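Local structure of putative lipoprotein (Pectobacterium atrosepticum SCRI1043, 3BDU) at residues Tyr5-Asn10 with Lys48-Gly53; Gly28-Thr33 with Ile42-Val47. The protein is of unknown function, a putative bacterial membrane lipoprotein whose small, all-beta DUF903 domain belongs to the SH3 clan. All coordinates share one frame; numbering follows the deposited sequence.

Contact 1: residues Tyr5-Asn10 with Lys48-Gly53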
ATOM      1  N   TYR A   5      -3.104  24.357 -12.112  1.00 26.01           N
ATOM      2  CA  TYR A   5      -3.792  23.474 -11.187  1.00 24.64           C
ATOM      3  C   TYR A   5      -3.459  23.924  -9.774  1.00 23.73           C
ATOM      4  O   TYR A   5      -2.444  24.585  -9.542  1.00 23.25           O
ATOM      5  CB  TYR A   5      -3.334  22.023 -11.377  1.00 23.38           C
ATOM      6  CG  TYR A   5      -3.883  21.354 -12.613  1.00 23.50           C
ATOM      7  CD1 TYR A   5      -4.883  20.384 -12.519  1.00 23.23           C
ATOM      8  CD2 TYR A   5      -3.422  21.702 -13.882  1.00 21.54           C
ATOM      9  CE1 TYR A   5      -5.412  19.775 -13.660  1.00 24.20           C
ATOM     10  CE2 TYR A   5      -3.943  21.100 -15.025  1.00 22.60           C
ATOM     11  CZ  TYR A   5      -4.936  20.139 -14.907  1.00 23.18           C
ATOM     12  OH  TYR A   5      -5.446  19.546 -16.033  1.00 27.71           O
ATOM     13  N   VAL A   6      -4.325  23.578  -8.834  1.00 22.60           N
ATOM     14  CA  VAL A   6      -4.106  23.910  -7.438  1.00 21.91           C
ATOM     15  C   VAL A   6      -4.126  22.601  -6.660  1.00 20.63           C
ATOM     16  O   VAL A   6      -5.128  21.896  -6.671  1.00 22.49           O
ATOM     17  CB  VAL A   6      -5.219  24.812  -6.869  1.00 22.96           C
ATOM     18  CG1 VAL A   6      -4.953  25.065  -5.395  1.00 23.60           C
ATOM     19  CG2 VAL A   6      -5.282  26.140  -7.633  1.00 24.53           C
ATOM     20  N   LEU A   7      -3.019  22.270  -6.005  1.00 20.42           N
ATOM     21  CA  LEU A   7      -2.936  21.046  -5.213  1.00 19.57           C
ATOM     22  C   LEU A   7      -3.213  21.356  -3.743  1.00 20.51           C
ATOM     23  O   LEU A   7      -2.665  22.314  -3.193  1.00 21.04           O
ATOM     24  CB  LEU A   7      -1.539  20.417  -5.309  1.00 23.46           C
ATOM     25  CG  LEU A   7      -1.013  19.807  -6.611  1.00 25.88           C
ATOM     26  CD1 LEU A   7      -1.042  20.852  -7.721  1.00 31.55           C
ATOM     27  CD2 LEU A   7       0.405  19.298  -6.393  1.00 27.16           C
ATOM     28  N   HIS A   8      -4.065  20.548  -3.117  1.00 17.19           N
ATOM     29  CA  HIS A   8      -4.379  20.705  -1.702  1.00 20.55           C
ATOM     30  C   HIS A   8      -3.704  19.535  -1.002  1.00 20.04           C
ATOM     31  O   HIS A   8      -3.978  18.377  -1.311  1.00 19.59           O
ATOM     32  CB  HIS A   8      -5.894  20.671  -1.474  1.00 22.68           C
ATOM     33  CG  HIS A   8      -6.624  21.755  -2.201  1.00 26.58           C
ATOM     34  ND1 HIS A   8      -6.682  21.822  -3.578  1.00 29.54           N
ATOM     35  CD2 HIS A   8      -7.283  22.849  -1.747  1.00 29.29           C
ATOM     36  CE1 HIS A   8      -7.340  22.906  -3.939  1.00 30.05           C
ATOM     37  NE2 HIS A   8      -7.717  23.550  -2.848  1.00 28.78           N
ATOM     38  N   THR A   9      -2.810  19.848  -0.070  1.00 19.11           N
ATOM     39  CA  THR A   9      -2.068  18.829   0.659  1.00 22.41           C
ATOM     40  C   THR A   9      -2.784  18.393   1.928  1.00 26.82           C
ATOM     41  O   THR A   9      -3.687  19.076   2.417  1.00 27.52           O
ATOM     42  CB  THR A   9      -0.696  19.345   1.083  1.00 20.58           C
ATOM     43  OG1 THR A   9      -0.871  20.323   2.112  1.00 20.38           O
ATOM     44  CG2 THR A   9       0.025  19.989  -0.099  1.00 20.18           C
ATOM     45  N   ASN A  10      -2.369  17.257   2.472  1.00 27.99           N
ATOM     46  CA  ASN A  10      -2.988  16.773   3.691  1.00 31.11           C
ATOM     47  C   ASN A  10      -2.471  17.507   4.919  1.00 32.17           C
ATOM     48  O   ASN A  10      -2.777  17.133   6.049  1.00 35.86           O
ATOM     49  CB  ASN A  10      -2.805  15.257   3.832  1.00 30.44           C
ATOM     50  CG  ASN A  10      -3.838  14.475   3.034  1.00 31.40           C
ATOM     51  OD1 ASN A  10      -5.030  14.806   3.048  1.00 31.57           O
ATOM     52  ND2 ASN A  10      -3.396  13.430   2.346  1.00 30.96           N
ATOM     53  N   LYS A  48      -4.271  15.543  -1.142  1.00 19.80           N
ATOM     54  CA  LYS A  48      -5.669  15.232  -0.877  1.00 20.75           C
ATOM     55  C   LYS A  48      -6.564  15.436  -2.093  1.00 20.02           C
ATOM     56  O   LYS A  48      -7.338  14.553  -2.459  1.00 18.19           O
ATOM     57  CB  LYS A  48      -6.171  16.100   0.282  1.00 24.23           C
ATOM     58  CG  LYS A  48      -7.606  15.834   0.690  1.00 28.31           C
ATOM     59  CD  LYS A  48      -7.988  16.675   1.898  1.00 31.39           C
ATOM     60  CE  LYS A  48      -9.370  16.296   2.419  1.00 34.93           C
ATOM     61  NZ  LYS A  48      -9.785  17.138   3.579  1.00 37.76           N
ATOM     62  N   GLU A  49      -6.465  16.611  -2.705  1.00 21.33           N
ATOM     63  CA  GLU A  49      -7.284  16.942  -3.866  1.00 23.00           C
ATOM     64  C   GLU A  49      -6.516  17.840  -4.817  1.00 22.59           C
ATOM     65  O   GLU A  49      -5.479  18.407  -4.462  1.00 21.31           O
ATOM     66  CB  GLU A  49      -8.552  17.680  -3.434  1.00 25.09           C
ATOM     67  CG  GLU A  49      -9.344  17.004  -2.343  1.00 30.54           C
ATOM     68  CD  GLU A  49     -10.487  17.873  -1.856  1.00 32.56           C
ATOM     69  OE1 GLU A  49     -11.519  17.954  -2.554  1.00 32.69           O
ATOM     70  OE2 GLU A  49     -10.344  18.485  -0.777  1.00 34.49           O
HETATM   71  N   MSE A  50      -7.058  17.996  -6.015  1.00 21.66           N
HETATM   72  CA  MSE A  50      -6.433  18.823  -7.029  1.00 25.14           C
HETATM   73  C   MSE A  50      -7.513  19.463  -7.890  1.00 23.51           C
HETATM   74  O   MSE A  50      -8.373  18.773  -8.429  1.00 22.63           O
HETATM   75  CB  MSE A  50      -5.520  17.953  -7.882  1.00 27.70           C
HETATM   76  CG  MSE A  50      -4.597  18.705  -8.796  1.00 35.93           C
HETATM   77 SE   MSE A  50      -3.435  17.438  -9.664  1.00 46.81          SE
HETATM   78  CE  MSE A  50      -2.300  17.014  -8.169  1.00 39.32           C
ATOM     79  N   ALA A  51      -7.462  20.782  -8.018  1.00 23.54           N
ATOM     80  CA  ALA A  51      -8.448  21.507  -8.806  1.00 25.85           C
ATOM     81  C   ALA A  51      -7.816  22.161 -10.031  1.00 27.34           C
ATOM     82  O   ALA A  51      -6.749  22.767  -9.941  1.00 26.29           O
ATOM     83  CB  ALA A  51      -9.123  22.565  -7.933  1.00 27.55           C
ATOM     84  N   LYS A  52      -8.477  22.022 -11.175  1.00 28.76           N
ATOM     85  CA  LYS A  52      -7.989  22.607 -12.416  1.00 32.63           C
ATOM     86  C   LYS A  52      -8.490  24.048 -12.517  1.00 34.62           C
ATOM     87  O   LYS A  52      -9.694  24.289 -12.599  1.00 32.89           O
ATOM     88  CB  LYS A  52      -8.489  21.796 -13.614  1.00 32.23           C
ATOM     89  CG  LYS A  52      -7.961  22.280 -14.954  1.00 33.26           C
ATOM     90  CD  LYS A  52      -8.580  21.485 -16.097  1.00 35.27           C
ATOM     91  CE  LYS A  52      -8.038  21.926 -17.444  1.00 35.68           C
ATOM     92  NZ  LYS A  52      -6.583  21.665 -17.566  1.00 37.16           N
ATOM     93  N   GLY A  53      -7.558  24.997 -12.503  1.00 38.56           N
ATOM     94  CA  GLY A  53      -7.912  26.405 -12.580  1.00 42.95           C
ATOM     95  C   GLY A  53      -7.065  27.227 -11.622  1.00 45.61           C
ATOM     96  O   GLY A  53      -6.072  26.728 -11.089  1.00 45.65           O
TER
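Y5 and K52 face each other as a non-hydrogen-bonded pair of two antiparallel strands, 5-9 and 48-52. The lysine climbs over one face of the tyrosine ring: its CG lies 4.0 Å from the Y5 ring centroid, a CH-pi contact offset toward the rim. Its chain stays extended until the last torsion (chi4 64°), where the bend turns NZ onto the phenol, and K52 NZ donates to Y5 OH at 2.9 Å. Further along this face M50 and L7 lie side by side and point the same way. M50 is selenomethionine; its bend at chi3 (-73°) carries CE to L7, with M50 CE only 3.4 Å from L7 CG, a tight fit. Its SE also makes an oblique Met-aromatic contact with Y5. Y5, L7 and M50, all buried, form the packed part; P21 touches the last two.

The other face carries V6, H8, E49 and A51, all partly exposed, and is looser; H8 CE1 stays 4.4 Å from A51 CB. Between the faces the backbones are joined by V6 N to A51 O (2.8 Å), A51 N to V6 O and a nearly straight H8 N to E49 O (174°). At the far end a classic beta bulge sets both K48 and E49 against H8: H8 O takes a bond from K48 N (2.9 Å) and a weak one from E49 N. Beyond it N10 OD1 lies against K48 CB, while N10 ND2 binds D45 O. K48 NZ forms a salt bridge with D11 of the second subunit, and E49 OE1 one with R13 of that subunit. The chemistry implies two roles: Y5, L7 and M50 make the tight part, K52 NZ closing over its outer end, while strand 48-52 joins the second subunit through backbone pairing and both salt bridges.

Contact 2: residues Gly28-Thr33 with Ile42-Val47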
ATOM      1  N   GLY A  28       7.946   7.654  -8.104  1.00 15.34           N
ATOM      2  CA  GLY A  28       6.705   7.203  -7.504  1.00 16.09           C
ATOM      3  C   GLY A  28       5.934   8.334  -6.840  1.00 15.90           C
ATOM      4  O   GLY A  28       4.880   8.119  -6.240  1.00 16.07           O
HETATM    5  N   MSE A  29       6.459   9.548  -6.941  1.00 14.32           N
HETATM    6  CA  MSE A  29       5.801  10.700  -6.340  1.00 16.53           C
HETATM    7  C   MSE A  29       5.111  11.545  -7.416  1.00 15.65           C
HETATM    8  O   MSE A  29       5.246  11.275  -8.607  1.00 16.93           O
HETATM    9  CB  MSE A  29       6.843  11.522  -5.572  1.00 18.21           C
HETATM   10  CG  MSE A  29       7.558  10.712  -4.483  1.00 22.26           C
HETATM   11 SE   MSE A  29       8.959  11.770  -3.650  1.00 36.04          SE
HETATM   12  CE  MSE A  29      10.316  11.529  -4.970  1.00 32.50           C
ATOM     13  N   ILE A  30       4.342  12.542  -7.000  1.00 13.80           N
ATOM     14  CA  ILE A  30       3.655  13.406  -7.955  1.00 14.87           C
ATOM     15  C   ILE A  30       4.593  14.547  -8.316  1.00 14.98           C
ATOM     16  O   ILE A  30       5.065  15.269  -7.444  1.00 13.68           O
ATOM     17  CB  ILE A  30       2.357  13.966  -7.356  1.00 16.04           C
ATOM     18  CG1 ILE A  30       1.370  12.818  -7.138  1.00 17.65           C
ATOM     19  CG2 ILE A  30       1.760  15.028  -8.280  1.00 18.31           C
ATOM     20  CD1 ILE A  30       0.101  13.245  -6.452  1.00 21.62           C
ATOM     21  N   SER A  31       4.855  14.694  -9.609  1.00 12.71           N
ATOM     22  CA  SER A  31       5.765  15.709 -10.118  1.00 15.68           C
ATOM     23  C   SER A  31       5.017  16.868 -10.762  1.00 15.71           C
ATOM     24  O   SER A  31       3.989  16.668 -11.410  1.00 17.43           O
ATOM     25  CB  SER A  31       6.717  15.048 -11.133  1.00 16.92           C
ATOM     26  OG  SER A  31       7.387  16.000 -11.936  1.00 24.59           O
ATOM     27  N   TYR A  32       5.523  18.082 -10.563  1.00 16.28           N
ATOM     28  CA  TYR A  32       4.899  19.274 -11.142  1.00 17.10           C
ATOM     29  C   TYR A  32       5.870  20.443 -11.189  1.00 17.63           C
ATOM     30  O   TYR A  32       6.984  20.357 -10.680  1.00 17.88           O
ATOM     31  CB  TYR A  32       3.663  19.702 -10.326  1.00 15.86           C
ATOM     32  CG  TYR A  32       3.958  20.170  -8.913  1.00 19.82           C
ATOM     33  CD1 TYR A  32       4.221  19.257  -7.894  1.00 18.85           C
ATOM     34  CD2 TYR A  32       3.991  21.530  -8.598  1.00 20.57           C
ATOM     35  CE1 TYR A  32       4.511  19.676  -6.597  1.00 17.48           C
ATOM     36  CE2 TYR A  32       4.286  21.965  -7.299  1.00 18.38           C
ATOM     37  CZ  TYR A  32       4.545  21.031  -6.305  1.00 20.51           C
ATOM     38  OH  TYR A  32       4.857  21.442  -5.027  1.00 18.40           O
ATOM     39  N   THR A  33       5.430  21.539 -11.800  1.00 18.76           N
ATOM     40  CA  THR A  33       6.225  22.759 -11.892  1.00 20.06           C
ATOM     41  C   THR A  33       5.415  23.827 -11.167  1.00 20.27           C
ATOM     42  O   THR A  33       4.226  23.992 -11.439  1.00 17.88           O
ATOM     43  CB  THR A  33       6.420  23.192 -13.359  1.00 22.52           C
ATOM     44  OG1 THR A  33       6.985  22.109 -14.107  1.00 22.89           O
ATOM     45  CG2 THR A  33       7.359  24.395 -13.442  1.00 22.43           C
ATOM     46  N   ILE A  42       6.061  15.731  -4.838  1.00 15.30           N
ATOM     47  CA  ILE A  42       5.412  15.621  -3.543  1.00 14.65           C
ATOM     48  C   ILE A  42       4.851  14.213  -3.370  1.00 14.77           C
ATOM     49  O   ILE A  42       4.274  13.651  -4.303  1.00 15.62           O
ATOM     50  CB  ILE A  42       4.278  16.670  -3.409  1.00 14.39           C
ATOM     51  CG1 ILE A  42       3.597  16.534  -2.050  1.00 13.59           C
ATOM     52  CG2 ILE A  42       3.254  16.492  -4.540  1.00 17.03           C
ATOM     53  CD1 ILE A  42       2.575  17.622  -1.783  1.00 14.16           C
ATOM     54  N   ASN A  43       5.042  13.635  -2.189  1.00 13.18           N
ATOM     55  CA  ASN A  43       4.537  12.291  -1.901  1.00 13.96           C
ATOM     56  C   ASN A  43       3.026  12.226  -2.196  1.00 13.00           C
ATOM     57  O   ASN A  43       2.260  13.071  -1.731  1.00 13.14           O
ATOM     58  CB  ASN A  43       4.805  11.939  -0.431  1.00 13.95           C
ATOM     59  CG  ASN A  43       4.571  10.466  -0.125  1.00 14.50           C
ATOM     60  OD1 ASN A  43       3.492   9.931  -0.384  1.00 17.86           O
ATOM     61  ND2 ASN A  43       5.581   9.806   0.434  1.00 13.78           N
ATOM     62  N   ARG A  44       2.603  11.221  -2.961  1.00 13.00           N
ATOM     63  CA  ARG A  44       1.191  11.057  -3.317  1.00 15.08           C
ATOM     64  C   ARG A  44       0.299  11.013  -2.081  1.00 15.32           C
ATOM     65  O   ARG A  44      -0.864  11.408  -2.135  1.00 15.22           O
ATOM     66  CB  ARG A  44       0.978   9.756  -4.110  1.00 17.62           C
ATOM     67  CG  ARG A  44       1.740   9.658  -5.422  1.00 21.21           C
ATOM     68  CD  ARG A  44       1.631   8.245  -6.004  1.00 26.60           C
ATOM     69  NE  ARG A  44       0.240   7.835  -6.176  1.00 28.81           N
ATOM     70  CZ  ARG A  44      -0.139   6.656  -6.651  1.00 31.56           C
ATOM     71  NH1 ARG A  44       0.773   5.758  -7.002  1.00 33.08           N
ATOM     72  NH2 ARG A  44      -1.433   6.376  -6.779  1.00 30.69           N
ATOM     73  N   ASP A  45       0.835  10.510  -0.974  1.00 13.62           N
ATOM     74  CA  ASP A  45       0.052  10.422   0.258  1.00 17.43           C
ATOM     75  C   ASP A  45      -0.229  11.788   0.877  1.00 17.52           C
ATOM     76  O   ASP A  45      -1.111  11.917   1.725  1.00 18.72           O
ATOM     77  CB  ASP A  45       0.754   9.524   1.279  1.00 19.63           C
ATOM     78  CG  ASP A  45       0.875   8.090   0.799  1.00 23.98           C
ATOM     79  OD1 ASP A  45      -0.059   7.623   0.114  1.00 23.99           O
ATOM     80  OD2 ASP A  45       1.891   7.428   1.112  1.00 27.11           O
ATOM     81  N   ASN A  46       0.496  12.809   0.435  1.00 15.26           N
ATOM     82  CA  ASN A  46       0.299  14.151   0.968  1.00 17.31           C
ATOM     83  C   ASN A  46      -0.566  15.010   0.054  1.00 17.49           C
ATOM     84  O   ASN A  46      -0.686  16.217   0.270  1.00 17.50           O
ATOM     85  CB  ASN A  46       1.640  14.854   1.191  1.00 20.21           C
ATOM     86  CG  ASN A  46       1.520  16.062   2.117  1.00 26.67           C
ATOM     87  OD1 ASN A  46       2.387  16.937   2.136  1.00 30.04           O
ATOM     88  ND2 ASN A  46       0.441  16.103   2.901  1.00 26.63           N
ATOM     89  N   VAL A  47      -1.152  14.400  -0.973  1.00 15.36           N
ATOM     90  CA  VAL A  47      -2.013  15.136  -1.892  1.00 15.91           C
ATOM     91  C   VAL A  47      -3.448  14.662  -1.703  1.00 18.76           C
ATOM     92  O   VAL A  47      -3.802  13.527  -2.050  1.00 18.42           O
ATOM     93  CB  VAL A  47      -1.587  14.940  -3.369  1.00 17.28           C
ATOM     94  CG1 VAL A  47      -2.526  15.720  -4.285  1.00 19.13           C
ATOM     95  CG2 VAL A  47      -0.151  15.422  -3.566  1.00 16.48           C
TER
HETATM   96  O   HOH W   1       4.344   9.032  -3.563  1.00 15.73           O
HETATM   97  O   HOH W   2       3.606   5.812  -6.397  1.00 33.34           O
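The Y32 ring meets I42 obliquely, its CE1 4.0 Å from I42 CG2, while A17, I15 and L7 of neighbouring strands also touch the tyrosine side chain. The second flat group, the R44 guanidinium, holds a water at its edge and in its plane: NH1 donates to this water, which in turn donates to G28 O. A second water links the same carbonyl to R44 N, so G28 O is gripped by two bridges, and R44 CD packs against it at 3.3 Å. Past CD the arginine chain bends away, and NH1 reaches G28 O through the water alone.

Between these groups I30 and I42 form an antiparallel hydrogen-bonded pair, with I30 N to I42 O at 2.9 Å and I42 N to I30 O at 2.8 Å. I30 fans out over the turn that follows. Its CB rests on I42 CG2, its CG1 meets R44 CG at 3.6 Å with the two side chains crossing at about a right angle, and its CD1 reaches V47 CG2 tip to tip, also 3.6 Å. Extended at chi2 (175°), I30 spans the distance to V47. An Asx turn starts the 3-10 segment 44-46: D45 N donates to N43 OD1 on a lone pair of the amide oxygen, at 2.8 Å.

The contact therefore joins the end of strand 39-42 and the turn leading into strand 47-52 to the middle strand of its sheet, 30-33. P21 touches I30 and T9 touches I42, and I42 also pairs with a strand of the third subunit, which continues the sheet beyond this chain.

In the fold
Contact 2 is nested along the chain inside the loop closed by contact 1, and their centres lie 11 Å apart. Residues 42-47 lead out of one three-stranded sheet and through the 3-10 segment 44-46 into strand 47-52 of the other. The two contacts meet directly where N10 N approaches N46 O at 3.0 Å, a probable hydrogen bond, and where T9 CG2 packs on I42 CD1 at 3.9 Å. The two sheets thus pack together, consistent with a small SH3-like barrel. Both contacts touch the second subunit, so the turn and strand 47-52, outermost within this chain but continued by a strand of the second subunit, help build the assembly.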